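Local coordinates for biofilm-associated surface protein (Staphylococcus aureus, PDB 7C7U), which is a cell wall-anchored surface protein that takes part in biofilm formation, probably acting as a switch controlled by bound calcium that modulates functional amyloid assembly, at residues D258-P263 with Q358-T363; G227-D232 with V327-N332; I441-T446 with V516-L521. All coordinates share one frame; numbering follows the deposited sequence.

Contact 1: D258-P263 with Q358-T363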
loop_
_atom_site.group_PDB
_atom_site.type_symbol
_atom_site.label_atom_id
_atom_site.label_comp_id
_atom_site.label_asym_id
_atom_site.label_seq_id
_atom_site.Cartn_x
_atom_site.Cartn_y
_atom_site.Cartn_z
ATOM N N ASP A 258 15.670 -3.467 13.730
ATOM C CA ASP A 258 15.737 -4.787 13.107
ATOM C C ASP A 258 17.012 -4.934 12.280
ATOM O O ASP A 258 17.277 -4.132 11.380
ATOM C CB ASP A 258 14.508 -4.998 12.221
ATOM C CG ASP A 258 14.327 -6.444 11.807
ATOM O OD1 ASP A 258 15.261 -7.028 11.220
ATOM O OD2 ASP A 258 13.254 -7.010 12.071
ATOM N N LYS A 259 17.803 -5.955 12.610
ATOM C CA LYS A 259 19.088 -6.185 11.951
ATOM C C LYS A 259 18.959 -6.315 10.420
ATOM O O LYS A 259 19.880 -5.941 9.687
ATOM C CB LYS A 259 19.748 -7.426 12.553
ATOM C CG LYS A 259 18.979 -8.711 12.336
ATOM C CD LYS A 259 19.671 -9.882 13.043
ATOM C CE LYS A 259 18.969 -11.197 12.738
ATOM N NZ LYS A 259 18.997 -11.454 11.254
ATOM N N ASP A 260 17.844 -6.842 9.914
ATOM C CA ASP A 260 17.716 -6.989 8.462
ATOM C C ASP A 260 17.526 -5.674 7.728
ATOM O O ASP A 260 17.655 -5.651 6.501
ATOM C CB ASP A 260 16.562 -7.922 8.103
ATOM C CG ASP A 260 16.836 -9.354 8.494
ATOM O OD1 ASP A 260 18.024 -9.702 8.598
ATOM O OD2 ASP A 260 15.876 -10.124 8.686
ATOM N N LEU A 261 17.205 -4.588 8.419
ATOM C CA LEU A 261 17.150 -3.302 7.740
ATOM C C LEU A 261 18.518 -2.653 7.628
ATOM O O LEU A 261 18.688 -1.731 6.830
ATOM C CB LEU A 261 16.187 -2.357 8.471
ATOM C CG LEU A 261 14.713 -2.607 8.185
ATOM C CD1 LEU A 261 13.836 -1.631 8.944
ATOM C CD2 LEU A 261 14.476 -2.487 6.669
ATOM N N LEU A 262 19.494 -3.114 8.400
ATOM C CA LEU A 262 20.783 -2.427 8.459
ATOM C C LEU A 262 21.448 -2.207 7.100
ATOM O O LEU A 262 22.025 -1.121 6.905
ATOM C CB LEU A 262 21.724 -3.194 9.396
ATOM C CG LEU A 262 21.310 -3.303 10.866
ATOM C CD1 LEU A 262 22.519 -3.685 11.693
ATOM C CD2 LEU A 262 20.676 -2.014 11.382
ATOM N N PRO A 263 21.423 -3.152 6.144
ATOM C CA PRO A 263 22.002 -2.869 4.809
ATOM C C PRO A 263 21.350 -1.708 4.066
ATOM O O PRO A 263 21.911 -1.225 3.069
ATOM C CB PRO A 263 21.796 -4.185 4.043
ATOM C CG PRO A 263 21.700 -5.236 5.090
ATOM C CD PRO A 263 21.018 -4.565 6.273
ATOM N N GLN A 358 7.141 -11.812 -1.110
ATOM C CA GLN A 358 5.809 -11.215 -1.059
ATOM C C GLN A 358 5.574 -10.433 0.241
ATOM O O GLN A 358 4.750 -9.515 0.269
ATOM C CB GLN A 358 4.742 -12.297 -1.198
ATOM C CG GLN A 358 3.331 -11.747 -1.447
ATOM C CD GLN A 358 2.289 -12.843 -1.484
ATOM O OE1 GLN A 358 2.523 -13.934 -0.971
ATOM N NE2 GLN A 358 1.124 -12.556 -2.063
ATOM N N LYS A 359 6.234 -10.796 1.335
ATOM C CA LYS A 359 6.110 -9.943 2.514
ATOM C C LYS A 359 7.352 -10.074 3.369
ATOM O O LYS A 359 8.148 -11.009 3.217
ATOM C CB LYS A 359 4.846 -10.239 3.336
ATOM C CG LYS A 359 4.716 -11.641 3.883
ATOM C CD LYS A 359 3.451 -11.766 4.721
ATOM C CE LYS A 359 3.759 -12.314 6.121
ATOM N NZ LYS A 359 4.108 -11.258 7.148
ATOM N N GLU A 360 7.519 -9.102 4.266
ATOM C CA GLU A 360 8.575 -9.177 5.259
ATOM C C GLU A 360 8.228 -8.246 6.414
ATOM O O GLU A 360 7.900 -7.077 6.199
ATOM C CB GLU A 360 9.945 -8.808 4.673
ATOM C CG GLU A 360 11.085 -9.365 5.534
ATOM C CD GLU A 360 12.477 -9.141 4.953
ATOM O OE1 GLU A 360 12.602 -8.614 3.830
ATOM O OE2 GLU A 360 13.459 -9.489 5.637
ATOM N N ASP A 361 8.320 -8.768 7.623
ATOM C CA ASP A 361 8.108 -7.993 8.845
ATOM C C ASP A 361 9.439 -7.595 9.462
ATOM O O ASP A 361 10.359 -8.416 9.550
ATOM C CB ASP A 361 7.320 -8.806 9.867
ATOM C CG ASP A 361 5.901 -9.037 9.440
ATOM O OD1 ASP A 361 5.316 -8.120 8.821
ATOM O OD2 ASP A 361 5.377 -10.134 9.704
ATOM N N PHE A 362 9.527 -6.343 9.924
ATOM C CA PHE A 362 10.671 -5.881 10.693
ATOM C C PHE A 362 10.187 -5.379 12.045
ATOM O O PHE A 362 9.139 -4.742 12.133
ATOM C CB PHE A 362 11.447 -4.788 9.967
ATOM C CG PHE A 362 11.831 -5.173 8.548
ATOM C CD1 PHE A 362 10.943 -4.988 7.510
ATOM C CD2 PHE A 362 13.053 -5.754 8.286
ATOM C CE1 PHE A 362 11.270 -5.366 6.199
ATOM C CE2 PHE A 362 13.392 -6.129 6.983
ATOM C CZ PHE A 362 12.498 -5.928 5.949
ATOM N N THR A 363 10.935 -5.689 13.091
ATOM C CA THR A 363 10.505 -5.362 14.445
ATOM C C THR A 363 11.502 -4.431 15.105
ATOM O O THR A 363 12.679 -4.401 14.743
ATOM C CB THR A 363 10.297 -6.630 15.279
ATOM O OG1 THR A 363 11.449 -7.455 15.184
ATOM C CG2 THR A 363 9.085 -7.404 14.763
HETATM O O HOH W 1 11.850 -9.358 13.460
#

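Contact 2: G227-D232 with V327-N332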
loop_
_atom_site.group_PDB
_atom_site.type_symbol
_atom_site.label_atom_id
_atom_site.label_comp_id
_atom_site.label_asym_id
_atom_site.label_seq_id
_atom_site.Cartn_x
_atom_site.Cartn_y
_atom_site.Cartn_z
ATOM N N GLY A 227 13.749 8.311 0.860
ATOM C CA GLY A 227 12.691 8.001 1.797
ATOM C C GLY A 227 13.266 7.525 3.121
ATOM O O GLY A 227 14.481 7.418 3.320
ATOM N N GLY A 228 12.365 7.243 4.054
ATOM C CA GLY A 228 12.828 6.794 5.358
ATOM C C GLY A 228 11.776 6.008 6.103
ATOM O O GLY A 228 10.621 5.895 5.686
ATOM N N ILE A 229 12.214 5.415 7.211
ATOM C CA ILE A 229 11.341 4.674 8.102
ATOM C C ILE A 229 11.260 5.476 9.391
ATOM O O ILE A 229 12.294 5.877 9.935
ATOM C CB ILE A 229 11.862 3.241 8.345
ATOM C CG1 ILE A 229 11.977 2.464 7.015
ATOM C CG2 ILE A 229 10.945 2.490 9.315
ATOM C CD1 ILE A 229 10.642 2.251 6.365
ATOM N N LEU A 230 10.041 5.760 9.838
ATOM C CA LEU A 230 9.809 6.472 11.091
ATOM C C LEU A 230 9.345 5.479 12.142
ATOM O O LEU A 230 8.365 4.765 11.927
ATOM C CB LEU A 230 8.763 7.573 10.926
ATOM C CG LEU A 230 8.947 8.592 9.798
ATOM C CD1 LEU A 230 7.821 9.591 9.840
ATOM C CD2 LEU A 230 10.291 9.294 9.926
ATOM N N ILE A 231 10.019 5.459 13.281
ATOM C CA ILE A 231 9.687 4.542 14.366
ATOM C C ILE A 231 9.272 5.422 15.533
ATOM O O ILE A 231 10.134 6.040 16.161
ATOM C CB ILE A 231 10.870 3.647 14.723
ATOM C CG1 ILE A 231 11.282 2.831 13.486
ATOM C CG2 ILE A 231 10.523 2.703 15.905
ATOM C CD1 ILE A 231 12.751 2.617 13.443
ATOM N N ASP A 232 7.964 5.555 15.771
ATOM C CA ASP A 232 7.441 6.500 16.759
ATOM C C ASP A 232 6.957 5.750 17.990
ATOM O O ASP A 232 6.004 4.970 17.902
ATOM C CB ASP A 232 6.280 7.326 16.209
ATOM C CG ASP A 232 6.677 8.219 15.041
ATOM O OD1 ASP A 232 7.841 8.647 14.964
ATOM O OD2 ASP A 232 5.798 8.505 14.207
ATOM N N VAL A 327 12.309 7.874 16.211
ATOM C CA VAL A 327 13.570 7.462 15.613
ATOM C C VAL A 327 13.383 7.458 14.101
ATOM O O VAL A 327 12.388 6.924 13.602
ATOM C CB VAL A 327 14.020 6.087 16.125
ATOM C CG1 VAL A 327 15.308 5.639 15.409
ATOM C CG2 VAL A 327 14.260 6.150 17.642
ATOM N N VAL A 328 14.335 8.043 13.381
ATOM C CA VAL A 328 14.266 8.155 11.918
ATOM C C VAL A 328 15.380 7.325 11.299
ATOM O O VAL A 328 16.559 7.522 11.616
ATOM C CB VAL A 328 14.363 9.617 11.461
ATOM C CG1 VAL A 328 14.282 9.696 9.888
ATOM C CG2 VAL A 328 13.258 10.450 12.101
ATOM N N LEU A 329 15.014 6.417 10.395
ATOM C CA LEU A 329 15.981 5.632 9.637
ATOM C C LEU A 329 15.969 6.179 8.214
ATOM O O LEU A 329 14.963 6.045 7.515
ATOM C CB LEU A 329 15.625 4.151 9.637
ATOM C CG LEU A 329 15.096 3.489 10.900
ATOM C CD1 LEU A 329 14.755 2.059 10.526
ATOM C CD2 LEU A 329 16.127 3.563 12.035
ATOM N N LYS A 330 17.072 6.797 7.802
ATOM C CA LYS A 330 17.204 7.324 6.453
ATOM C C LYS A 330 17.676 6.207 5.526
ATOM O O LYS A 330 18.752 5.633 5.734
ATOM C CB LYS A 330 18.182 8.499 6.443
ATOM C CG LYS A 330 17.602 9.779 7.004
ATOM C CD LYS A 330 18.440 11.006 6.633
ATOM C CE LYS A 330 17.741 12.291 7.067
ATOM N NZ LYS A 330 18.540 13.528 6.830
ATOM N N LEU A 331 16.874 5.885 4.517
ATOM C CA LEU A 331 17.255 4.835 3.576
ATOM C C LEU A 331 18.389 5.303 2.669
ATOM O O LEU A 331 18.535 6.493 2.380
ATOM C CB LEU A 331 16.061 4.408 2.724
ATOM C CG LEU A 331 14.928 3.778 3.520
ATOM C CD1 LEU A 331 13.736 3.496 2.634
ATOM C CD2 LEU A 331 15.407 2.510 4.244
ATOM N N ASN A 332 19.192 4.343 2.213
ATOM C CA ASN A 332 20.277 4.629 1.283
ATOM C C ASN A 332 19.944 4.218 -0.150
ATOM O O ASN A 332 20.795 4.363 -1.029
ATOM C CB ASN A 332 21.581 3.947 1.745
ATOM C CG ASN A 332 21.472 2.434 1.843
ATOM O OD1 ASN A 332 20.613 1.814 1.226
ATOM N ND2 ASN A 332 22.354 1.828 2.640
HETATM O O HOH W 2 16.728 8.649 2.232
#

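Contact 3: I441-T446 with V516-L521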
loop_
_atom_site.group_PDB
_atom_site.type_symbol
_atom_site.label_atom_id
_atom_site.label_comp_id
_atom_site.label_asym_id
_atom_site.label_seq_id
_atom_site.Cartn_x
_atom_site.Cartn_y
_atom_site.Cartn_z
ATOM N N ILE A 441 -3.519 4.251 -42.200
ATOM C CA ILE A 441 -4.191 5.286 -42.994
ATOM C C ILE A 441 -3.511 5.396 -44.363
ATOM O O ILE A 441 -2.527 4.715 -44.637
ATOM C CB ILE A 441 -4.213 6.651 -42.273
ATOM C CG1 ILE A 441 -2.792 7.149 -42.023
ATOM C CG2 ILE A 441 -5.015 6.581 -40.964
ATOM C CD1 ILE A 441 -2.763 8.618 -41.677
ATOM N N THR A 442 -4.058 6.245 -45.241
ATOM C CA THR A 442 -3.438 6.479 -46.546
ATOM C C THR A 442 -2.791 7.861 -46.593
ATOM O O THR A 442 -2.980 8.703 -45.708
ATOM C CB THR A 442 -4.431 6.355 -47.722
ATOM O OG1 THR A 442 -5.177 7.573 -47.873
ATOM C CG2 THR A 442 -5.388 5.189 -47.549
ATOM N N THR A 443 -2.018 8.080 -47.662
ATOM C CA THR A 443 -1.389 9.368 -47.928
ATOM C C THR A 443 -2.400 10.491 -48.139
ATOM O O THR A 443 -2.001 11.655 -48.096
ATOM C CB THR A 443 -0.482 9.286 -49.169
ATOM O OG1 THR A 443 -1.290 9.035 -50.324
ATOM C CG2 THR A 443 0.600 8.184 -49.046
ATOM N N GLU A 444 -3.689 10.187 -48.344
ATOM C CA GLU A 444 -4.712 11.226 -48.472
ATOM C C GLU A 444 -5.419 11.548 -47.157
ATOM O O GLU A 444 -6.155 12.540 -47.090
ATOM C CB GLU A 444 -5.754 10.827 -49.516
ATOM C CG GLU A 444 -5.285 11.150 -50.934
ATOM C CD GLU A 444 -6.250 10.681 -52.003
ATOM O OE1 GLU A 444 -7.043 9.754 -51.715
ATOM O OE2 GLU A 444 -6.207 11.240 -53.130
ATOM N N ASP A 445 -5.205 10.751 -46.120
ATOM C CA ASP A 445 -5.852 10.983 -44.830
ATOM C C ASP A 445 -5.165 12.098 -44.056
ATOM O O ASP A 445 -3.969 12.364 -44.225
ATOM C CB ASP A 445 -5.863 9.701 -43.994
ATOM C CG ASP A 445 -6.913 8.723 -44.473
ATOM O OD1 ASP A 445 -8.102 9.116 -44.485
ATOM O OD2 ASP A 445 -6.556 7.589 -44.875
ATOM N N THR A 446 -5.949 12.770 -43.207
ATOM C CA THR A 446 -5.447 13.895 -42.435
ATOM C C THR A 446 -5.560 13.677 -40.930
ATOM O O THR A 446 -5.285 14.608 -40.169
ATOM C CB THR A 446 -6.178 15.183 -42.836
ATOM O OG1 THR A 446 -7.583 15.009 -42.643
ATOM C CG2 THR A 446 -5.899 15.529 -44.322
ATOM N N VAL A 516 -0.094 4.262 -46.093
ATOM C CA VAL A 516 0.050 3.459 -47.296
ATOM C C VAL A 516 -0.325 4.306 -48.509
ATOM O O VAL A 516 -0.927 5.373 -48.393
ATOM C CB VAL A 516 -0.801 2.175 -47.227
ATOM C CG1 VAL A 516 -0.448 1.367 -45.955
ATOM C CG2 VAL A 516 -2.291 2.507 -47.262
ATOM N N ASP A 517 0.045 3.807 -49.688
ATOM C CA ASP A 517 -0.373 4.385 -50.960
ATOM C C ASP A 517 -1.882 4.617 -50.972
ATOM O O ASP A 517 -2.654 3.761 -50.530
ATOM C CB ASP A 517 0.044 3.414 -52.078
ATOM C CG ASP A 517 -0.072 4.009 -53.467
ATOM O OD1 ASP A 517 -1.167 4.484 -53.829
ATOM O OD2 ASP A 517 0.940 3.964 -54.200
ATOM N N ASN A 518 -2.317 5.779 -51.493
ATOM C CA ASN A 518 -3.744 6.105 -51.402
ATOM C C ASN A 518 -4.625 5.293 -52.363
ATOM O O ASN A 518 -5.853 5.450 -52.327
ATOM C CB ASN A 518 -3.984 7.613 -51.603
ATOM C CG ASN A 518 -3.654 8.106 -53.021
ATOM O OD1 ASN A 518 -3.795 7.378 -54.005
ATOM N ND2 ASN A 518 -3.221 9.365 -53.119
ATOM N N SER A 519 -4.055 4.446 -53.217
ATOM C CA SER A 519 -4.879 3.495 -53.960
ATOM C C SER A 519 -5.185 2.231 -53.165
ATOM O O SER A 519 -5.940 1.385 -53.658
ATOM C CB SER A 519 -4.200 3.116 -55.283
ATOM O OG SER A 519 -2.969 2.454 -55.053
ATOM N N LYS A 520 -4.642 2.094 -51.953
ATOM C CA LYS A 520 -4.836 0.910 -51.119
ATOM C C LYS A 520 -5.979 1.097 -50.120
ATOM O O LYS A 520 -6.426 2.214 -49.847
ATOM C CB LYS A 520 -3.559 0.574 -50.363
ATOM C CG LYS A 520 -2.476 -0.041 -51.227
ATOM C CD LYS A 520 -1.202 -0.274 -50.435
ATOM C CE LYS A 520 -0.094 -0.822 -51.323
ATOM N NZ LYS A 520 1.249 -0.472 -50.779
ATOM N N LEU A 521 -6.433 -0.024 -49.549
ATOM C CA LEU A 521 -7.512 -0.021 -48.563
ATOM C C LEU A 521 -7.074 -0.834 -47.351
ATOM O O LEU A 521 -7.249 -2.059 -47.312
ATOM C CB LEU A 521 -8.808 -0.565 -49.163
ATOM C CG LEU A 521 -10.001 -0.629 -48.211
ATOM C CD1 LEU A 521 -10.307 0.742 -47.604
ATOM C CD2 LEU A 521 -11.218 -1.215 -48.914
HETATM O O HOH W 3 -0.362 7.657 -52.490
HETATM O O HOH W 4 -6.519 9.051 -55.247
#

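Contact 1: D258-P263 with Q358-T363
Asp-258 OD2 accepts the backbone N-H of Thr-363 at 2.9 Å and is also bonded by water 1, which lies 2.6 Å from Thr-363 OG1. The other oxygen, OD1, takes the N-H of Asp-260, two residues on, also at 2.9 Å, which makes an Asx turn. Each oxygen uses its anti lone pair for its backbone donor, so the two bonds fix the rotation of the carboxylate. The side chain reaches strand 359-363 because CG stands anti to the backbone N (chi1 -166°). A short acidic side chain suits this place, since it closes the start of the 3-10 turn and holds the strand with the same group.

Phe-362 supplies the apolar half. Leu-261 lies over one ring face, CD2 3.9 Å from the centroid in a CH-pi contact, and its CG comes 3.6 Å from Phe-362 CD2. At the ring edge, in plane, sits Asp-260 CB, 3.8 Å from Phe-362 CE2. Beyond it Asp-260 OD2 and Glu-360 OE2 stand 3.9 Å apart, like charges that may raise each other's pKa; Lys-259 NZ forms a salt bridge, weak as a hydrogen bond, with Asp-260 OD1.

The 3-10 turn links strand 252-257 to strand 265-272 of another antiparallel sheet, while strand 359-369 lies between strands 252-257 and 381-388, and Leu-387 of the latter also touches Phe-362.

Contact 2: G227-D232 with V327-N332
Ile-229 and Leu-329 face each other as a hydrogen-bonded pair in an antiparallel beta sheet, where strand 228-237 runs beside strand 323-331 with their axes 168° apart over these short segments. Leu-329 N donates to Ile-229 O at 2.8 Å, almost straight at 176°, and Ile-229 N returns a bond to Leu-329 O. Ile-231 and Val-327 form the next such pair, again bonded both ways.

Leu-329 can be followed outward. Its CB lies near Ile-229 O and 4.1 Å from Ile-229 CB. CG, set anti to the carbonyl carbon (chi1 -40°), comes within 3.6 Å of Ile-231 CD1. From there the two methyls part: CD1 touches both Ile-231 CD1 and Ile-229 CB, while CD2 meets Ile-231 CD1 at 3.8 Å. The two isoleucines thus pack on the leucine from neighbouring positions on the same face of their strand, and this face turns inward, where Ile-257 of strand 252-257 covers both Ile-231 and Leu-329.

On the other face Leu-230 and Val-328 lie side by side and point the same way, the leucine's CD2 touching both valine methyls. Beta-branched valine suits the extended backbone here. Gly-228, paired with Lys-330, brings its CA within 3.1 Å of Leu-329 O, a place with no room for a side chain. Lys-330 NZ makes a long, weak ion pair with Glu-269. Strands 210-220 and 265-272 flank the pair in the sheet.

At the end of the pairing Gly-227 O accepts from Leu-331 N at 3.1 Å, and water 2 lies 2.8 Å from both Gly-227 O and Leu-331 O and bridges them.

Contact 3: I441-T446 with V516-L521
Asn-518, Val-516 and Thr-442 carry most of this contact, in which the end of strand 437-442 pairs in parallel with the end of strand 509-516. Val-516 is held through its backbone: its N donates to Ile-441 O at 2.9 Å, and its O receives Thr-443 N at 3.0 Å. With CG1 anti to the carbonyl carbon (chi1 -55°), CG2 falls between the backbone N and the carbonyl carbon, 3.4 Å from Ile-441 O, and also meets Thr-442 CG2. Branching at CB lets valine bring a methyl to the neighbouring strand while its backbone stays extended.

Thr-442 divides its branches. The methyl CG2 turns to Val-516 and to Lys-520 O, whereas OG1 accepts Glu-444 N at 3.0 Å in an ST turn, within the type I turn that carries the chain on to Asp-445. Threonine can serve both needs from one carbon.

Asn-518, in the facing type I turn, lays its CB 3.3 Å from Thr-443 OG1 and crosses that side chain at about a right angle. It crosses the Glu-444 side chain at a slant, amide and carboxylate planes 35° apart and ND2 3.5 Å from Glu-444 CD. Water 3 joins Thr-443 OG1 to Asn-518 N, and water 4 donates to Glu-444 OE2 and, weakly, to Asn-518 OD1.

Two backbone bonds therefore join the strand ends, while the turns beyond them meet through polar side chains and two bridging waters, as fits a partly exposed place.

Contacts 1 and 2 belong to one region, their centres 13 Å apart, and interlock along the chain because their segments alternate. They touch directly: Leu-261 CD1 packs on Leu-329 CD1 at 4.1 Å, and Pro-263 O probably accepts a hydrogen bond from Asn-332 ND2. Contact 2 is buried, with regular backbone pairing and apolar side chains; contact 1 is partly buried and joins the turn between the two sheets to a strand of the sheet the turn leaves, mixing a carboxylate anchor with a leucine-phenylalanine contact. Contact 3, about 60 Å from contact 1 between centres, lies in a separate mixed sheet, where a short parallel pairing gives way to partly exposed turns bridged by water.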